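PDB 3PJY: hypothetical signal peptide protein, which is of unknown function, a member of the DUF192 family that has been put forward as a putative transcription regulator. Local coordinates for residues B[73-87]-B[110-124]. Sequence-based numbering, arbitrary orientation.
Sequences LFIASDGTIRTIHEN and AGTVKRLGVSPGDRL
The hairpin turn and the start of strand 81-86, residues 79-81, pair antiparallel with residues 121-124: Leu124 N bonds to Gly79 O, Ile81 N to Asp122 O at 2.8 Å, and Gly121 N to Ile81 O at 2.7 Å, around a single bridge between Thr80 and Arg123. The two outermost strands of the mixed sheet thus meet here, and the axis of helix 112-116 runs at 113° to that of strand 81-86, 9.9 Å away at the closest. A classic beta bulge sets Arg82 and Thr83 both opposite Phe74. The apolar core comes next. Ile81 sends CD1 over the Asp122 carbonyl to Val118 CG1, 3.8 Å away, while the Ile75 and Leu124 side chains cross at about a right angle, CD1 of Ile75 3.7 Å from CD2 of Leu124. Ile84 works with both branches: CG2 meets Val113 CG2 tip to tip, and CD1, on the arm anti to the carbonyl carbon (chi1 -59°), lies against the Ser119-Pro120 peptide. Leu12 of strand 6-13 also packs on Ile81 and Leu124. At the far end Lys114, bent at chi2 and chi4, folds round to Glu86; Lys114 NZ lies 2.8 Å from Glu86 OE2, on the syn side of that carboxylate oxygen. Putting an alanine at Glu86 would probably leave the Lys114 ammonium without this counter-charge and take away the carboxylate that lies against Val113 CG1. A water that donates to Glu86 OE2 accepts from the backbone N of Lys114, its oxygen 3.0 Å from that N.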
# COMPACT_ATOMS: atom_id res chain seq x y z
N LEU B 73 -12.25 -12.89 -2.86
CA LEU B 73 -12.80 -12.23 -1.68
C LEU B 73 -14.10 -11.52 -2.12
O LEU B 73 -14.07 -10.73 -3.04
CB LEU B 73 -11.84 -11.22 -1.07
CG LEU B 73 -10.47 -11.72 -0.58
CD1 LEU B 73 -9.52 -12.10 -1.72
CD2 LEU B 73 -9.81 -10.61 0.23
N PHE B 74 -15.20 -11.87 -1.47
CA PHE B 74 -16.54 -11.32 -1.75
C PHE B 74 -16.80 -10.20 -0.78
O PHE B 74 -16.74 -10.42 0.43
CB PHE B 74 -17.55 -12.45 -1.58
CG PHE B 74 -17.41 -13.52 -2.65
CD1 PHE B 74 -18.08 -13.39 -3.85
CD2 PHE B 74 -16.65 -14.62 -2.45
CE1 PHE B 74 -17.98 -14.35 -4.83
CE2 PHE B 74 -16.52 -15.58 -3.44
CZ PHE B 74 -17.19 -15.43 -4.64
N ILE B 75 -17.04 -9.00 -1.28
CA ILE B 75 -16.92 -7.79 -0.51
C ILE B 75 -18.18 -6.94 -0.56
O ILE B 75 -18.73 -6.69 -1.65
CB ILE B 75 -15.69 -6.96 -0.99
CG1 ILE B 75 -14.38 -7.79 -0.78
CG2 ILE B 75 -15.59 -5.61 -0.29
CD1 ILE B 75 -13.16 -7.17 -1.48
N ALA B 76 -18.61 -6.48 0.60
CA ALA B 76 -19.82 -5.64 0.69
C ALA B 76 -19.54 -4.22 0.20
O ALA B 76 -18.40 -3.82 0.05
CB ALA B 76 -20.31 -5.63 2.14
N SER B 77 -20.59 -3.41 -0.01
CA SER B 77 -20.38 -2.04 -0.47
C SER B 77 -19.54 -1.16 0.46
O SER B 77 -18.90 -0.20 0.00
CB SER B 77 -21.73 -1.31 -0.74
OG SER B 77 -22.50 -1.35 0.40
N ASP B 78 -19.54 -1.48 1.75
CA ASP B 78 -18.76 -0.73 2.73
C ASP B 78 -17.32 -1.25 2.85
O ASP B 78 -16.54 -0.77 3.70
CB ASP B 78 -19.46 -0.70 4.09
CG ASP B 78 -19.49 -2.05 4.78
OD1 ASP B 78 -18.97 -3.08 4.28
OD2 ASP B 78 -20.05 -2.12 5.91
N GLY B 79 -16.98 -2.22 2.02
CA GLY B 79 -15.62 -2.78 2.02
C GLY B 79 -15.42 -4.00 2.91
O GLY B 79 -14.32 -4.62 2.87
N THR B 80 -16.44 -4.42 3.67
CA THR B 80 -16.30 -5.61 4.51
C THR B 80 -16.17 -6.86 3.67
O THR B 80 -16.99 -7.11 2.75
CB THR B 80 -17.47 -5.77 5.50
OG1 THR B 80 -17.57 -4.60 6.30
CG2 THR B 80 -17.23 -6.91 6.42
N ILE B 81 -15.16 -7.66 3.96
CA ILE B 81 -15.01 -8.95 3.34
C ILE B 81 -15.98 -9.91 4.01
O ILE B 81 -15.83 -10.25 5.19
CB ILE B 81 -13.57 -9.45 3.44
CG1 ILE B 81 -12.61 -8.50 2.75
CG2 ILE B 81 -13.46 -10.84 2.88
CD1 ILE B 81 -11.15 -8.60 3.27
N ARG B 82 -16.97 -10.37 3.24
CA ARG B 82 -18.04 -11.23 3.76
C ARG B 82 -17.63 -12.67 3.75
O ARG B 82 -17.82 -13.36 4.77
CB ARG B 82 -19.34 -11.05 2.95
CG ARG B 82 -19.85 -9.64 2.96
CD ARG B 82 -20.36 -9.22 4.31
NE ARG B 82 -21.33 -10.18 4.82
CZ ARG B 82 -21.73 -10.25 6.09
NH1 ARG B 82 -21.28 -9.40 7.01
NH2 ARG B 82 -22.62 -11.18 6.43
N THR B 83 -17.12 -13.15 2.62
CA THR B 83 -16.65 -14.50 2.51
C THR B 83 -15.41 -14.54 1.61
O THR B 83 -15.18 -13.63 0.80
CB THR B 83 -17.70 -15.46 1.95
OG1 THR B 83 -18.06 -15.06 0.66
CG2 THR B 83 -18.97 -15.45 2.80
N ILE B 84 -14.67 -15.63 1.77
CA ILE B 84 -13.42 -15.83 1.06
C ILE B 84 -13.40 -17.23 0.53
O ILE B 84 -13.66 -18.19 1.30
CB ILE B 84 -12.19 -15.60 1.94
CG1 ILE B 84 -12.19 -14.18 2.50
CG2 ILE B 84 -10.92 -15.88 1.14
CD1 ILE B 84 -10.99 -13.84 3.43
N HIS B 85 -13.10 -17.37 -0.76
CA HIS B 85 -12.86 -18.68 -1.36
C HIS B 85 -11.42 -18.75 -1.77
O HIS B 85 -11.04 -18.20 -2.81
CB HIS B 85 -13.77 -18.91 -2.56
CG HIS B 85 -13.68 -20.29 -3.12
ND1 HIS B 85 -14.63 -21.26 -2.84
CD2 HIS B 85 -12.73 -20.90 -3.87
CE1 HIS B 85 -14.28 -22.39 -3.43
NE2 HIS B 85 -13.12 -22.22 -4.03
N GLU B 86 -10.62 -19.47 -0.99
CA GLU B 86 -9.21 -19.61 -1.30
C GLU B 86 -9.00 -20.74 -2.33
O GLU B 86 -9.78 -21.67 -2.40
CB GLU B 86 -8.42 -19.92 -0.01
CG GLU B 86 -8.34 -18.71 0.88
CD GLU B 86 -7.84 -19.03 2.26
OE1 GLU B 86 -8.64 -19.46 3.11
OE2 GLU B 86 -6.65 -18.85 2.49
N ASN B 87 -7.95 -20.60 -3.12
CA ASN B 87 -7.48 -21.66 -4.00
C ASN B 87 -8.54 -22.16 -4.97
O ASN B 87 -8.74 -23.37 -5.12
CB ASN B 87 -6.90 -22.83 -3.19
CG ASN B 87 -5.79 -22.39 -2.29
OD1 ASN B 87 -4.76 -21.91 -2.75
ND2 ASN B 87 -5.98 -22.55 -0.97
N ALA B 110 -3.63 -17.10 -5.70
CA ALA B 110 -3.86 -18.06 -4.61
C ALA B 110 -2.75 -18.01 -3.59
O ALA B 110 -1.55 -17.91 -3.93
CB ALA B 110 -4.06 -19.50 -5.16
N GLY B 111 -3.13 -18.08 -2.32
CA GLY B 111 -2.19 -18.00 -1.21
C GLY B 111 -2.03 -16.60 -0.65
O GLY B 111 -1.41 -16.43 0.41
N THR B 112 -2.57 -15.60 -1.35
CA THR B 112 -2.44 -14.20 -0.89
C THR B 112 -3.16 -13.95 0.44
O THR B 112 -2.62 -13.26 1.31
CB THR B 112 -2.88 -13.19 -1.94
OG1 THR B 112 -2.14 -13.43 -3.15
CG2 THR B 112 -2.54 -11.77 -1.47
N VAL B 113 -4.33 -14.53 0.60
CA VAL B 113 -5.10 -14.36 1.85
C VAL B 113 -4.30 -14.82 3.03
O VAL B 113 -4.15 -14.11 4.03
CB VAL B 113 -6.49 -15.00 1.76
CG1 VAL B 113 -7.19 -15.12 3.15
CG2 VAL B 113 -7.35 -14.18 0.75
N LYS B 114 -3.71 -15.99 2.88
CA LYS B 114 -2.81 -16.49 3.95
C LYS B 114 -1.57 -15.64 4.16
O LYS B 114 -1.20 -15.35 5.32
CB LYS B 114 -2.44 -17.92 3.67
CG LYS B 114 -3.57 -18.86 3.95
CD LYS B 114 -3.91 -19.04 5.47
CE LYS B 114 -5.35 -19.63 5.69
NZ LYS B 114 -6.51 -18.69 5.32
N ARG B 115 -0.91 -15.27 3.08
CA ARG B 115 0.29 -14.46 3.17
C ARG B 115 0.04 -13.17 3.92
O ARG B 115 0.92 -12.75 4.71
CB ARG B 115 0.86 -14.13 1.78
CG ARG B 115 2.06 -13.14 1.79
CD ARG B 115 2.65 -13.06 0.37
NE ARG B 115 1.82 -12.34 -0.63
CZ ARG B 115 1.84 -11.02 -0.82
NH1 ARG B 115 2.56 -10.21 -0.05
NH2 ARG B 115 1.15 -10.51 -1.83
N LEU B 116 -1.15 -12.60 3.78
CA LEU B 116 -1.48 -11.27 4.34
C LEU B 116 -2.21 -11.35 5.69
O LEU B 116 -2.45 -10.31 6.30
CB LEU B 116 -2.23 -10.44 3.32
CG LEU B 116 -1.51 -10.14 2.00
CD1 LEU B 116 -2.44 -9.24 1.13
CD2 LEU B 116 -0.15 -9.49 2.25
N GLY B 117 -2.55 -12.56 6.12
CA GLY B 117 -3.27 -12.76 7.39
C GLY B 117 -4.66 -12.14 7.38
O GLY B 117 -5.09 -11.53 8.37
N VAL B 118 -5.33 -12.27 6.25
CA VAL B 118 -6.68 -11.76 6.05
C VAL B 118 -7.74 -12.78 6.38
O VAL B 118 -7.54 -13.97 6.18
CB VAL B 118 -6.79 -11.25 4.59
CG1 VAL B 118 -8.26 -10.87 4.23
CG2 VAL B 118 -5.89 -10.07 4.41
N SER B 119 -8.85 -12.32 6.97
CA SER B 119 -9.97 -13.16 7.39
C SER B 119 -11.27 -12.49 6.99
O SER B 119 -11.33 -11.31 6.83
CB SER B 119 -10.03 -13.29 8.93
OG SER B 119 -8.77 -13.59 9.53
N PRO B 120 -12.36 -13.25 6.88
CA PRO B 120 -13.66 -12.62 6.78
C PRO B 120 -13.88 -11.63 7.90
O PRO B 120 -13.48 -11.89 9.06
CB PRO B 120 -14.63 -13.81 6.87
CG PRO B 120 -13.83 -14.94 6.42
CD PRO B 120 -12.46 -14.71 7.01
N GLY B 121 -14.49 -10.50 7.57
CA GLY B 121 -14.71 -9.43 8.49
C GLY B 121 -13.66 -8.34 8.40
O GLY B 121 -13.89 -7.22 8.88
N ASP B 122 -12.52 -8.65 7.77
CA ASP B 122 -11.55 -7.62 7.44
C ASP B 122 -12.10 -6.70 6.33
O ASP B 122 -13.22 -6.91 5.86
CB ASP B 122 -10.22 -8.26 7.06
CG ASP B 122 -9.55 -9.00 8.25
OD1 ASP B 122 -9.93 -8.76 9.43
OD2 ASP B 122 -8.57 -9.77 7.98
N ARG B 123 -11.39 -5.64 5.97
CA ARG B 123 -11.92 -4.66 5.04
C ARG B 123 -10.97 -4.25 3.92
O ARG B 123 -9.77 -4.27 4.09
CB ARG B 123 -12.45 -3.44 5.75
CG ARG B 123 -11.53 -2.56 6.42
CD ARG B 123 -12.40 -1.63 7.34
NE ARG B 123 -11.62 -0.55 7.96
CZ ARG B 123 -10.99 -0.61 9.14
NH1 ARG B 123 -11.00 -1.72 9.89
NH2 ARG B 123 -10.32 0.46 9.57
N LEU B 124 -11.57 -3.99 2.77
CA LEU B 124 -10.90 -3.35 1.66
C LEU B 124 -11.26 -1.87 1.64
O LEU B 124 -12.43 -1.48 1.83
CB LEU B 124 -11.30 -4.02 0.34
CG LEU B 124 -10.52 -3.52 -0.91
CD1 LEU B 124 -9.10 -4.02 -0.85
CD2 LEU B 124 -11.23 -4.10 -2.17
O HOH W 1 -13.68 -0.19 3.91
O HOH W 2 -4.65 -17.88 0.80